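Local coordinates for endolysin (Escherichia coli O157 typing phage 15, PDB 7M5I), which probably hydrolyses the beta-1,4 links of the host peptidoglycan as a lysozyme of glycosyl hydrolase family 24, freeing new phage at the end of infection, at residues L9-K12 with G13-I17; Y28-S31 with A32-T36; K54-A57 with E58-E61; V137-N140 with G141-N144. All coordinates share one frame; numbering follows the deposited sequence.

Contact 1. Residues L9-K12 with G13-I17; sequences LSRK and GLDAI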
ATOM      1  N   LEU A   9       5.821   5.308   8.670  1.00 32.26           N
ATOM      2  CA  LEU A   9       4.900   5.948   7.703  1.00 32.63           C
ATOM      3  C   LEU A   9       4.550   7.353   8.212  1.00 30.41           C
ATOM      4  O   LEU A   9       4.226   7.532   9.423  1.00 32.11           O
ATOM      5  CB  LEU A   9       3.671   5.054   7.608  1.00 33.62           C
ATOM      6  CG  LEU A   9       2.695   5.384   6.512  1.00 30.88           C
ATOM      7  CD1 LEU A   9       3.294   5.254   5.133  1.00 28.56           C
ATOM      8  CD2 LEU A   9       1.532   4.385   6.644  1.00 31.93           C
ATOM      9  N   SER A  10       4.648   8.369   7.368  1.00 29.87           N
ATOM     10  CA  SER A  10       4.351   9.757   7.803  1.00 29.14           C
ATOM     11  C   SER A  10       2.838   9.912   7.902  1.00 28.94           C
ATOM     12  O   SER A  10       2.143   9.081   7.323  1.00 28.09           O
ATOM     13  CB  SER A  10       4.948  10.786   6.873  1.00 29.56           C
ATOM     14  OG  SER A  10       4.206  10.845   5.690  1.00 27.83           O
ATOM     15  N   ARG A  11       2.386  11.012   8.484  1.00 31.26           N
ATOM     16  CA  ARG A  11       0.952  11.391   8.469  1.00 33.72           C
ATOM     17  C   ARG A  11       0.487  11.475   7.015  1.00 30.33           C
ATOM     18  O   ARG A  11      -0.600  10.972   6.714  1.00 29.40           O
ATOM     19  CB  ARG A  11       0.759  12.729   9.153  1.00 36.85           C
ATOM     20  CG  ARG A  11      -0.703  13.072   9.406  1.00 42.71           C
ATOM     21  CD  ARG A  11      -1.241  14.078   8.412  1.00 49.57           C
ATOM     22  NE  ARG A  11      -0.438  15.323   8.347  1.00 56.38           N
ATOM     23  CZ  ARG A  11      -0.523  16.230   7.360  1.00 55.65           C
ATOM     24  NH1 ARG A  11      -1.378  16.054   6.361  1.00 56.89           N
ATOM     25  NH2 ARG A  11       0.295  17.266   7.337  1.00 60.78           N
ATOM     26  N   LYS A  12       1.271  12.146   6.172  1.00 28.76           N
ATOM     27  CA  LYS A  12       0.913  12.285   4.737  1.00 29.42           C
ATOM     28  C   LYS A  12       0.866  10.910   4.062  1.00 25.47           C
ATOM     29  O   LYS A  12      -0.021  10.658   3.181  1.00 24.60           O
ATOM     30  CB  LYS A  12       1.898  13.225   4.052  1.00 31.62           C
ATOM     31  CG  LYS A  12       1.748  14.696   4.379  1.00 35.96           C
ATOM     32  CD  LYS A  12       2.784  15.536   3.649  1.00 40.40           C
ATOM     33  CE  LYS A  12       2.506  17.011   3.836  1.00 49.35           C
ATOM     34  NZ  LYS A  12       3.702  17.885   3.682  1.00 55.48           N
ATOM     35  N   GLY A  13       1.753   9.997   4.439  1.00 24.46           N
ATOM     36  CA  GLY A  13       1.758   8.642   3.865  1.00 25.10           C
ATOM     37  C   GLY A  13       0.525   7.866   4.290  1.00 24.80           C
ATOM     38  O   GLY A  13      -0.059   7.178   3.448  1.00 24.74           O
ATOM     39  N   LEU A  14       0.113   8.018   5.552  1.00 25.44           N
ATOM     40  CA  LEU A  14      -1.111   7.315   6.037  1.00 25.35           C
ATOM     41  C   LEU A  14      -2.323   7.922   5.299  1.00 24.16           C
ATOM     42  O   LEU A  14      -3.164   7.137   4.875  1.00 26.50           O
ATOM     43  CB  LEU A  14      -1.251   7.439   7.547  1.00 26.14           C
ATOM     44  CG  LEU A  14      -2.408   6.631   8.152  1.00 27.77           C
ATOM     45  CD1 LEU A  14      -2.139   5.161   8.101  1.00 30.96           C
ATOM     46  CD2 LEU A  14      -2.647   7.086   9.554  1.00 30.13           C
ATOM     47  N   ASP A  15      -2.367   9.230   5.155  1.00 25.82           N
ATOM     48  CA  ASP A  15      -3.447   9.959   4.426  1.00 26.92           C
ATOM     49  C   ASP A  15      -3.532   9.405   2.999  1.00 23.76           C
ATOM     50  O   ASP A  15      -4.630   9.203   2.504  1.00 23.28           O
ATOM     51  CB  ASP A  15      -3.173  11.478   4.400  1.00 29.31           C
ATOM     52  CG  ASP A  15      -3.295  12.301   5.683  1.00 37.66           C
ATOM     53  OD1 ASP A  15      -3.882  11.829   6.685  1.00 36.90           O
ATOM     54  OD2 ASP A  15      -2.762  13.433   5.659  1.00 47.18           O
ATOM     55  N   ALA A  16      -2.407   9.147   2.324  1.00 23.50           N
ATOM     56  CA  ALA A  16      -2.384   8.619   0.954  1.00 21.72           C
ATOM     57  C   ALA A  16      -2.967   7.202   0.921  1.00 21.86           C
ATOM     58  O   ALA A  16      -3.821   6.892   0.038  1.00 22.57           O
ATOM     59  CB  ALA A  16      -1.003   8.686   0.339  1.00 22.64           C
ATOM     60  N   ILE A  17      -2.598   6.342   1.855  1.00 22.20           N
ATOM     61  CA  ILE A  17      -3.140   4.948   1.873  1.00 22.14           C
ATOM     62  C   ILE A  17      -4.642   5.035   2.128  1.00 21.37           C
ATOM     63  O   ILE A  17      -5.392   4.287   1.456  1.00 21.43           O
ATOM     64  CB  ILE A  17      -2.378   4.084   2.904  1.00 24.28           C
ATOM     65  CG1 ILE A  17      -0.930   3.958   2.418  1.00 25.09           C
ATOM     66  CG2 ILE A  17      -3.074   2.739   3.028  1.00 25.23           C
ATOM     67  CD1 ILE A  17      -0.017   3.154   3.327  1.00 26.45           C
TER

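Contact 2. Residues Y28-S31 with A32-T36; sequences YEDS and AGIPT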
ATOM      1  N   TYR A  28     -18.972  -4.347   4.081  1.00 23.64           N
ATOM      2  CA  TYR A  28     -19.495  -4.647   2.726  1.00 26.35           C
ATOM      3  C   TYR A  28     -18.675  -5.812   2.200  1.00 26.87           C
ATOM      4  O   TYR A  28     -17.488  -5.997   2.529  1.00 25.67           O
ATOM      5  CB  TYR A  28     -19.366  -3.427   1.789  1.00 27.19           C
ATOM      6  CG  TYR A  28     -17.968  -2.988   1.489  1.00 28.11           C
ATOM      7  CD1 TYR A  28     -17.252  -2.183   2.359  1.00 28.06           C
ATOM      8  CD2 TYR A  28     -17.316  -3.378   0.323  1.00 31.56           C
ATOM      9  CE1 TYR A  28     -15.969  -1.727   2.089  1.00 29.74           C
ATOM     10  CE2 TYR A  28     -16.009  -2.966   0.058  1.00 32.75           C
ATOM     11  CZ  TYR A  28     -15.341  -2.103   0.912  1.00 31.81           C
ATOM     12  OH  TYR A  28     -14.024  -1.720   0.729  1.00 40.81           O
ATOM     13  N   GLU A  29     -19.295  -6.538   1.287  1.00 29.56           N
ATOM     14  CA  GLU A  29     -18.638  -7.637   0.586  1.00 31.37           C
ATOM     15  C   GLU A  29     -17.980  -7.027  -0.632  1.00 31.49           C
ATOM     16  O   GLU A  29     -18.693  -6.435  -1.417  1.00 31.67           O
ATOM     17  CB  GLU A  29     -19.715  -8.681   0.300  1.00 35.61           C
ATOM     18  CG  GLU A  29     -19.205  -9.812  -0.530  1.00 40.52           C
ATOM     19  CD  GLU A  29     -20.204 -10.962  -0.656  1.00 45.77           C
ATOM     20  OE1 GLU A  29     -20.776 -11.359   0.396  1.00 51.74           O
ATOM     21  OE2 GLU A  29     -20.365 -11.461  -1.794  1.00 52.08           O
ATOM     22  N   ASP A  30     -16.680  -7.187  -0.756  1.00 30.22           N
ATOM     23  CA  ASP A  30     -15.928  -6.712  -1.926  1.00 31.00           C
ATOM     24  C   ASP A  30     -16.270  -7.585  -3.133  1.00 31.49           C
ATOM     25  O   ASP A  30     -17.129  -8.490  -3.040  1.00 28.77           O
ATOM     26  CB  ASP A  30     -14.453  -6.546  -1.575  1.00 31.47           C
ATOM     27  CG  ASP A  30     -13.580  -7.796  -1.622  1.00 33.67           C
ATOM     28  OD1 ASP A  30     -14.121  -8.918  -1.860  1.00 35.56           O
ATOM     29  OD2 ASP A  30     -12.341  -7.642  -1.422  1.00 32.88           O
ATOM     30  N   SER A  31     -15.662  -7.232  -4.269  1.00 33.85           N
ATOM     31  CA  SER A  31     -15.936  -7.850  -5.580  1.00 35.34           C
ATOM     32  C   SER A  31     -15.532  -9.329  -5.542  1.00 35.80           C
ATOM     33  O   SER A  31     -16.042 -10.056  -6.354  1.00 37.29           O
ATOM     34  CB  SER A  31     -15.163  -7.108  -6.692  1.00 36.19           C
ATOM     35  OG  SER A  31     -15.591  -5.749  -6.705  1.00 40.30           O
ATOM     36  N   ALA A  32     -14.577  -9.692  -4.697  1.00 33.27           N
ATOM     37  CA  ALA A  32     -14.093 -11.091  -4.543  1.00 34.61           C
ATOM     38  C   ALA A  32     -14.877 -11.837  -3.449  1.00 32.94           C
ATOM     39  O   ALA A  32     -14.592 -13.031  -3.269  1.00 33.11           O
ATOM     40  CB  ALA A  32     -12.619 -11.076  -4.269  1.00 36.43           C
ATOM     41  N   GLY A  33     -15.861 -11.200  -2.805  1.00 28.86           N
ATOM     42  CA  GLY A  33     -16.731 -11.840  -1.809  1.00 28.77           C
ATOM     43  C   GLY A  33     -16.197 -11.756  -0.379  1.00 28.03           C
ATOM     44  O   GLY A  33     -16.671 -12.505   0.449  1.00 27.67           O
ATOM     45  N   ILE A  34     -15.207 -10.938  -0.109  1.00 26.81           N
ATOM     46  CA  ILE A  34     -14.570 -10.832   1.248  1.00 27.22           C
ATOM     47  C   ILE A  34     -15.200  -9.692   2.020  1.00 25.20           C
ATOM     48  O   ILE A  34     -15.095  -8.537   1.597  1.00 24.84           O
ATOM     49  CB  ILE A  34     -13.052 -10.650   1.167  1.00 27.38           C
ATOM     50  CG1 ILE A  34     -12.403 -11.836   0.437  1.00 30.78           C
ATOM     51  CG2 ILE A  34     -12.481 -10.467   2.567  1.00 28.99           C
ATOM     52  CD1 ILE A  34     -11.041 -11.480  -0.077  1.00 32.29           C
ATOM     53  N   PRO A  35     -15.762  -9.941   3.209  1.00 25.48           N
ATOM     54  CA  PRO A  35     -16.205  -8.832   4.054  1.00 25.67           C
ATOM     55  C   PRO A  35     -15.062  -7.866   4.386  1.00 26.05           C
ATOM     56  O   PRO A  35     -14.022  -8.270   4.825  1.00 25.74           O
ATOM     57  CB  PRO A  35     -16.789  -9.536   5.292  1.00 27.36           C
ATOM     58  CG  PRO A  35     -17.174 -10.903   4.775  1.00 27.94           C
ATOM     59  CD  PRO A  35     -16.047 -11.255   3.826  1.00 27.80           C
ATOM     60  N   THR A  36     -15.327  -6.583   4.160  1.00 24.29           N
ATOM     61  CA  THR A  36     -14.357  -5.476   4.254  1.00 23.61           C
ATOM     62  C   THR A  36     -14.989  -4.319   5.041  1.00 24.33           C
ATOM     63  O   THR A  36     -16.177  -4.099   4.962  1.00 23.42           O
ATOM     64  CB  THR A  36     -13.918  -5.047   2.848  1.00 25.05           C
ATOM     65  OG1 THR A  36     -13.474  -6.188   2.129  1.00 26.11           O
ATOM     66  CG2 THR A  36     -12.790  -4.031   2.894  1.00 25.07           C
TER
HETATM   67  O   HOH W   1     -11.469  -5.946   0.290  1.00 38.23           O

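Contact 3. Residues K54-A57 with E58-E61; sequences KITA and EQAE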
ATOM      1  N   LYS A  54     -20.550  -2.265  12.248  1.00 27.93           N
ATOM      2  CA  LYS A  54     -20.409  -0.793  12.039  1.00 29.12           C
ATOM      3  C   LYS A  54     -19.320  -0.311  12.972  1.00 27.20           C
ATOM      4  O   LYS A  54     -19.270  -0.747  14.139  1.00 28.05           O
ATOM      5  CB  LYS A  54     -21.710  -0.060  12.326  1.00 36.86           C
ATOM      6  CG  LYS A  54     -22.767  -0.286  11.257  1.00 47.76           C
ATOM      7  CD  LYS A  54     -24.126   0.307  11.588  1.00 58.90           C
ATOM      8  CE  LYS A  54     -25.199  -0.148  10.606  1.00 67.40           C
ATOM      9  NZ  LYS A  54     -26.525   0.397  10.989  1.00 73.06           N
ATOM     10  N   ILE A  55     -18.456   0.543  12.479  1.00 23.89           N
ATOM     11  CA  ILE A  55     -17.313   1.066  13.239  1.00 24.49           C
ATOM     12  C   ILE A  55     -17.317   2.594  13.105  1.00 25.08           C
ATOM     13  O   ILE A  55     -17.981   3.117  12.199  1.00 24.71           O
ATOM     14  CB  ILE A  55     -15.975   0.458  12.768  1.00 25.14           C
ATOM     15  CG1 ILE A  55     -15.652   0.736  11.303  1.00 24.95           C
ATOM     16  CG2 ILE A  55     -15.946  -1.025  13.101  1.00 27.07           C
ATOM     17  CD1 ILE A  55     -14.216   0.314  10.947  1.00 24.20           C
ATOM     18  N   THR A  56     -16.563   3.258  13.966  1.00 24.22           N
ATOM     19  CA  THR A  56     -16.322   4.717  13.851  1.00 24.67           C
ATOM     20  C   THR A  56     -15.143   4.992  12.946  1.00 23.91           C
ATOM     21  O   THR A  56     -14.314   4.074  12.702  1.00 23.55           O
ATOM     22  CB  THR A  56     -16.096   5.318  15.248  1.00 26.30           C
ATOM     23  OG1 THR A  56     -14.859   4.821  15.742  1.00 27.29           O
ATOM     24  CG2 THR A  56     -17.224   5.080  16.203  1.00 28.17           C
ATOM     25  N   ALA A  57     -14.969   6.243  12.518  1.00 22.61           N
ATOM     26  CA  ALA A  57     -13.808   6.654  11.723  1.00 22.71           C
ATOM     27  C   ALA A  57     -12.519   6.448  12.566  1.00 23.65           C
ATOM     28  O   ALA A  57     -11.488   6.128  11.992  1.00 22.93           O
ATOM     29  CB  ALA A  57     -13.965   8.101  11.287  1.00 23.48           C
ATOM     30  N   GLU A  58     -12.597   6.649  13.864  1.00 24.40           N
ATOM     31  CA  GLU A  58     -11.411   6.461  14.767  1.00 26.95           C
ATOM     32  C   GLU A  58     -10.996   4.982  14.765  1.00 26.86           C
ATOM     33  O   GLU A  58      -9.782   4.698  14.639  1.00 28.94           O
ATOM     34  CB  GLU A  58     -11.696   6.921  16.190  1.00 30.39           C
ATOM     35  CG  GLU A  58     -11.815   8.424  16.297  1.00 36.26           C
ATOM     36  CD  GLU A  58     -13.158   9.059  15.925  1.00 37.74           C
ATOM     37  OE1 GLU A  58     -14.180   8.334  15.668  1.00 32.37           O
ATOM     38  OE2 GLU A  58     -13.159  10.324  15.913  1.00 38.63           O
ATOM     39  N   GLN A  59     -11.978   4.090  14.880  1.00 26.00           N
ATOM     40  CA  GLN A  59     -11.725   2.635  14.836  1.00 26.79           C
ATOM     41  C   GLN A  59     -11.087   2.329  13.480  1.00 25.43           C
ATOM     42  O   GLN A  59     -10.086   1.559  13.437  1.00 26.13           O
ATOM     43  CB  GLN A  59     -13.004   1.840  15.015  1.00 26.64           C
ATOM     44  CG  GLN A  59     -13.405   1.835  16.467  1.00 29.03           C
ATOM     45  CD  GLN A  59     -14.744   1.232  16.732  1.00 30.94           C
ATOM     46  OE1 GLN A  59     -15.714   1.432  16.032  1.00 27.08           O
ATOM     47  NE2 GLN A  59     -14.803   0.477  17.816  1.00 35.77           N
ATOM     48  N   ALA A  60     -11.631   2.850  12.368  1.00 22.66           N
ATOM     49  CA  ALA A  60     -11.086   2.580  11.026  1.00 23.01           C
ATOM     50  C   ALA A  60      -9.612   2.962  10.972  1.00 23.44           C
ATOM     51  O   ALA A  60      -8.808   2.219  10.421  1.00 24.30           O
ATOM     52  CB  ALA A  60     -11.879   3.313   9.955  1.00 22.42           C
ATOM     53  N   GLU A  61      -9.239   4.110  11.520  1.00 25.47           N
ATOM     54  CA  GLU A  61      -7.806   4.508  11.505  1.00 26.39           C
ATOM     55  C   GLU A  61      -6.970   3.528  12.351  1.00 25.88           C
ATOM     56  O   GLU A  61      -5.854   3.129  11.859  1.00 26.57           O
ATOM     57  CB  GLU A  61      -7.625   5.936  12.041  1.00 28.57           C
ATOM     58  CG  GLU A  61      -6.198   6.411  11.895  1.00 30.91           C
ATOM     59  CD  GLU A  61      -6.063   7.816  12.439  1.00 37.44           C
ATOM     60  OE1 GLU A  61      -6.004   7.961  13.634  1.00 40.62           O
ATOM     61  OE2 GLU A  61      -6.099   8.743  11.659  1.00 33.88           O
TER

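Contact 4. Residues V137-N140 with G141-N144; sequences VTSN and GLKN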
ATOM      1  N   VAL A 137      -5.174  -9.324 -16.196  1.00 40.38           N
ATOM      2  CA  VAL A 137      -5.937  -8.212 -16.809  1.00 41.57           C
ATOM      3  C   VAL A 137      -5.358  -6.901 -16.220  1.00 36.96           C
ATOM      4  O   VAL A 137      -5.161  -6.838 -14.997  1.00 34.87           O
ATOM      5  CB  VAL A 137      -7.447  -8.372 -16.499  1.00 41.16           C
ATOM      6  CG1 VAL A 137      -8.213  -7.102 -16.757  1.00 42.18           C
ATOM      7  CG2 VAL A 137      -8.075  -9.538 -17.294  1.00 44.40           C
ATOM      8  N   THR A 138      -5.112  -5.911 -17.077  1.00 36.31           N
ATOM      9  CA  THR A 138      -4.665  -4.577 -16.594  1.00 34.21           C
ATOM     10  C   THR A 138      -5.819  -3.887 -15.865  1.00 32.85           C
ATOM     11  O   THR A 138      -6.958  -3.846 -16.419  1.00 36.07           O
ATOM     12  CB  THR A 138      -4.132  -3.735 -17.748  1.00 37.48           C
ATOM     13  OG1 THR A 138      -3.079  -4.451 -18.398  1.00 40.10           O
ATOM     14  CG2 THR A 138      -3.623  -2.390 -17.272  1.00 38.27           C
ATOM     15  N   SER A 139      -5.609  -3.435 -14.639  1.00 29.19           N
ATOM     16  CA  SER A 139      -6.583  -2.676 -13.834  1.00 28.51           C
ATOM     17  C   SER A 139      -6.321  -1.170 -14.015  1.00 32.13           C
ATOM     18  O   SER A 139      -5.239  -0.705 -13.609  1.00 29.18           O
ATOM     19  CB  SER A 139      -6.535  -3.047 -12.414  1.00 26.86           C
ATOM     20  OG  SER A 139      -7.167  -2.107 -11.594  1.00 25.57           O
ATOM     21  N   ASN A 140      -7.295  -0.431 -14.533  1.00 31.58           N
ATOM     22  CA  ASN A 140      -7.164   1.049 -14.663  1.00 31.88           C
ATOM     23  C   ASN A 140      -7.038   1.655 -13.279  1.00 29.11           C
ATOM     24  O   ASN A 140      -6.236   2.617 -13.136  1.00 28.36           O
ATOM     25  CB  ASN A 140      -8.290   1.633 -15.499  1.00 35.15           C
ATOM     26  CG  ASN A 140      -8.127   1.315 -16.965  1.00 41.05           C
ATOM     27  OD1 ASN A 140      -7.036   0.965 -17.469  1.00 46.15           O
ATOM     28  ND2 ASN A 140      -9.231   1.467 -17.676  1.00 46.02           N
ATOM     29  N   GLY A 141      -7.735   1.151 -12.261  1.00 24.62           N
ATOM     30  CA  GLY A 141      -7.632   1.632 -10.871  1.00 25.66           C
ATOM     31  C   GLY A 141      -6.221   1.492 -10.346  1.00 25.07           C
ATOM     32  O   GLY A 141      -5.700   2.413  -9.734  1.00 23.23           O
ATOM     33  N   LEU A 142      -5.593   0.337 -10.598  1.00 24.71           N
ATOM     34  CA  LEU A 142      -4.202   0.135 -10.190  1.00 24.67           C
ATOM     35  C   LEU A 142      -3.282   1.079 -10.997  1.00 25.56           C
ATOM     36  O   LEU A 142      -2.329   1.591 -10.385  1.00 24.77           O
ATOM     37  CB  LEU A 142      -3.760  -1.313 -10.385  1.00 27.01           C
ATOM     38  CG  LEU A 142      -4.334  -2.279  -9.349  1.00 27.45           C
ATOM     39  CD1 LEU A 142      -3.729  -3.668  -9.569  1.00 31.20           C
ATOM     40  CD2 LEU A 142      -4.103  -1.795  -7.943  1.00 30.05           C
ATOM     41  N   LYS A 143      -3.503   1.246 -12.290  1.00 25.04           N
ATOM     42  CA  LYS A 143      -2.657   2.209 -13.049  1.00 26.79           C
ATOM     43  C   LYS A 143      -2.732   3.576 -12.373  1.00 25.39           C
ATOM     44  O   LYS A 143      -1.678   4.251 -12.285  1.00 25.05           O
ATOM     45  CB  LYS A 143      -3.067   2.302 -14.513  1.00 28.45           C
ATOM     46  CG  LYS A 143      -2.722   1.088 -15.356  1.00 32.73           C
ATOM     47  CD  LYS A 143      -3.220   1.258 -16.752  1.00 36.45           C
ATOM     48  CE  LYS A 143      -2.341   2.014 -17.687  1.00 43.84           C
ATOM     49  NZ  LYS A 143      -2.781   1.643 -19.071  1.00 47.95           N
ATOM     50  N   ASN A 144      -3.917   4.001 -11.953  1.00 25.38           N
ATOM     51  CA  ASN A 144      -4.065   5.333 -11.302  1.00 25.01           C
ATOM     52  C   ASN A 144      -3.306   5.362  -9.982  1.00 25.11           C
ATOM     53  O   ASN A 144      -2.598   6.360  -9.671  1.00 24.72           O
ATOM     54  CB  ASN A 144      -5.526   5.703 -11.182  1.00 25.77           C
ATOM     55  CG  ASN A 144      -5.724   7.183 -10.966  1.00 28.52           C
ATOM     56  OD1 ASN A 144      -4.980   8.006 -11.539  1.00 29.10           O
ATOM     57  ND2 ASN A 144      -6.784   7.482 -10.240  1.00 30.49           N
TER

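Contact 1. Residues L9-K12 with G13-I17
Ser10 and Gly13 open helix 11-21 with a textbook N-cap. The hydroxyl OG of Ser10 turns forward to accept the backbone N-H of Gly13, OG to N 2.9 Å, and so occupies one of the amide hydrogens that no earlier helical carbonyl can serve. OG also hydrogen-bonds to Asp89, so the cap is tied to helix 85-98. From there the ordinary i to i+4 ladder starts at once, Leu14 N giving to Ser10 O at 2.9 Å, with Asp15 N to Arg11 O and Ala16 N to Lys12 O following.

One charged pair lies on the outer side of this first turn. The Arg11 chain bends at chi2 and chi3 and leans forward over the next turn, laying CD 3.2 Å from Asp15 OD2 and delivering NH1 to the same oxygen at 3.0 Å. The N-H...O angle of this salt bridge is 159°, although the guanidinium and carboxylate planes are turned 52° apart.

The apolar part belongs to Leu9, just ahead of the cap. With CG anti to the backbone N (chi1 -170°), its branch reaches over the first turn: CD1 rests on the bare backbone of Gly13, while CD2 meets Leu14 CD1 at 4.0 Å and Ile17 CD1 at 3.9 Å. Leu14 and Ile17 continue inward onto Leu64 of helix 57-78, and Ile17 also touches Ser93 and Tyr96 of helix 85-98, which places this helix start against both.

Contact 2. Residues Y28-S31 with A32-T36
Two side chains of the hairpin, Tyr28 and Asp30, each set their CG between the backbone N and the carbonyl carbon (chi1 64° and 83°), and this folds the Tyr28 ring over Thr36 of the returning strand and the Asp30 carboxylate into the loop, toward the Ala32 and Ile34 amides. Thr36 CB stands 4.0 Å from the centroid of the Tyr28 ring, 21° off the normal, in a CH-pi contact, and Thr36 CG2 reaches the Tyr28 OH at 3.4 Å. Beneath the ring the two residues form an antiparallel hydrogen-bonded pair, with Tyr28 N giving to Thr36 O and Thr36 N to Tyr28 O.

Asp30 OD1 accepts Ile34 N at 2.9 Å, from above the carboxylate plane, and more weakly Ala32 N at 3.0 Å. These bonds brace the type I turn from Asp30 to Gly33, which is closed by Gly33 N to Asp30 O (3.0 Å). The other oxygen, OD2, accepts a hydrogen bond from a water that also donates to Thr36 OG1. OG1 itself donates to Ile34 O, where Asp30 N arrives on the opposite face of the carbonyl plane. The carboxylate predicted to be catalytic is therefore held at both oxygens, by loop amides at OD1 and by a water bridge at OD2.

The pair of strands 27-29 and 35-38 is a small surface hairpin of the phage lysozyme domain. Ile34 and Thr36 lean on Ile42 of the following loop, Pro35 packs on Met51, and Tyr28 lies about 6 Å, side chain to side chain, from Glu21 at the end of helix 11-21.

Contact 3. Residues K54-A57 with E58-E61
Gln59 reaches back to Thr56 to complete a capping box at the start of helix 57-78, and its side chain can be followed outward atom by atom. Gln59 CB lies 3.5 Å from Thr56 O. Gln59 CG, set beside the backbone N by a chi1 of -77°, passes the Thr56 hydroxyl, CG to OG1 3.4 Å. The chain then runs extended to CD, near Thr56 OG1 and N, and ends with Gln59 OE1 accepting Thr56 N at 2.9 Å. That N-H comes in the carbonyl plane on a lone pair of OE1, along a nearly straight bond (163°). The same oxygen of Gln59 lies close to Ile55, 3.2 Å from its CA.

The reciprocal half of the box is Gln59 N giving to Thr56 OG1 at 3.1 Å, so each residue satisfies the other's backbone N-H with its side chain. Ala60 N to Thr56 O and Glu61 N to Ala57 O then begin the regular helical ladder.

Just before the cap, Ile55 points CD1 inward against Ala60 CB, 3.9 Å away. Ala60 in turn touches Leu23 and Tyr39 from neighbouring loops, the Ile55 backbone is hydrogen-bonded to Leu25, and Glu61 forms a salt bridge with Lys18 of helix 11-21.

Contact 4. Residues V137-N140 with G141-N144
A strand-to-helix junction capped by Ser139 brings Thr138 and Ser139 against Leu142 and Lys143, where the hairpin strand 135-138 gives way to helix 140-155. The cap bond runs from Leu142 N to Ser139 OG, 3.1 Å and almost straight at 166°. The hydroxyl gets there with OG trans to the backbone N (chi1 164°), lying beside the carbonyl carbon and facing the first helical turn. Ser139 contributes its main chain as well: its O accepts Lys143 N at 2.9 Å, the first i to i+4 bond, and Asn140 O repeats the pattern with Asn144 N, also at 2.9 Å. The serine thus serves two successive amides of the helix start, one with its side chain and one with its carbonyl.

As an N-cap this differs from a capping box, for the residue three places on is Leu142, which can return no polar group. Its contribution is apolar instead: CG lies 3.9 Å from Ser139 CB, and CD1 also approaches that carbon. Leu142 then continues onto Val130 of strand 129-132, so the cap is linked to the partner strand of the hairpin.

On the outer side, Lys143 runs back past the junction. Its methylene CD meets Thr138 CG2 at 3.7 Å, the two side chains crossing at a slant, and passes Asn140 OD1 at 3.9 Å, where the lysine and asparagine chains lie alongside and point the same way. Thr138 and Lys143 both touch Asn128, the Ser139 backbone is hydrogen-bonded to that same residue, and Asn144 OD1 accepts from Arg147 farther along the helix.

Overall arrangement
The four contacts follow one another along the chain, and none touches another. Three of them, contacts 1, 3 and 4, illustrate one principle in separate places: a serine or threonine hydroxyl closes the start of a helix, while contact 2 uses an aspartate to brace a hairpin turn. Contacts 1 and 3 approach most nearly, with closest atoms about 4 Å apart, whereas contacts 3 and 4 have centres 28 Å apart. Glu21, predicted to be catalytic like Asp30 within contact 2, relates them: its side chain lies about 4 Å from that of Ile17 of contact 1, and about 9 Å from those of both Ala60 of contact 3 and Leu142 of contact 4.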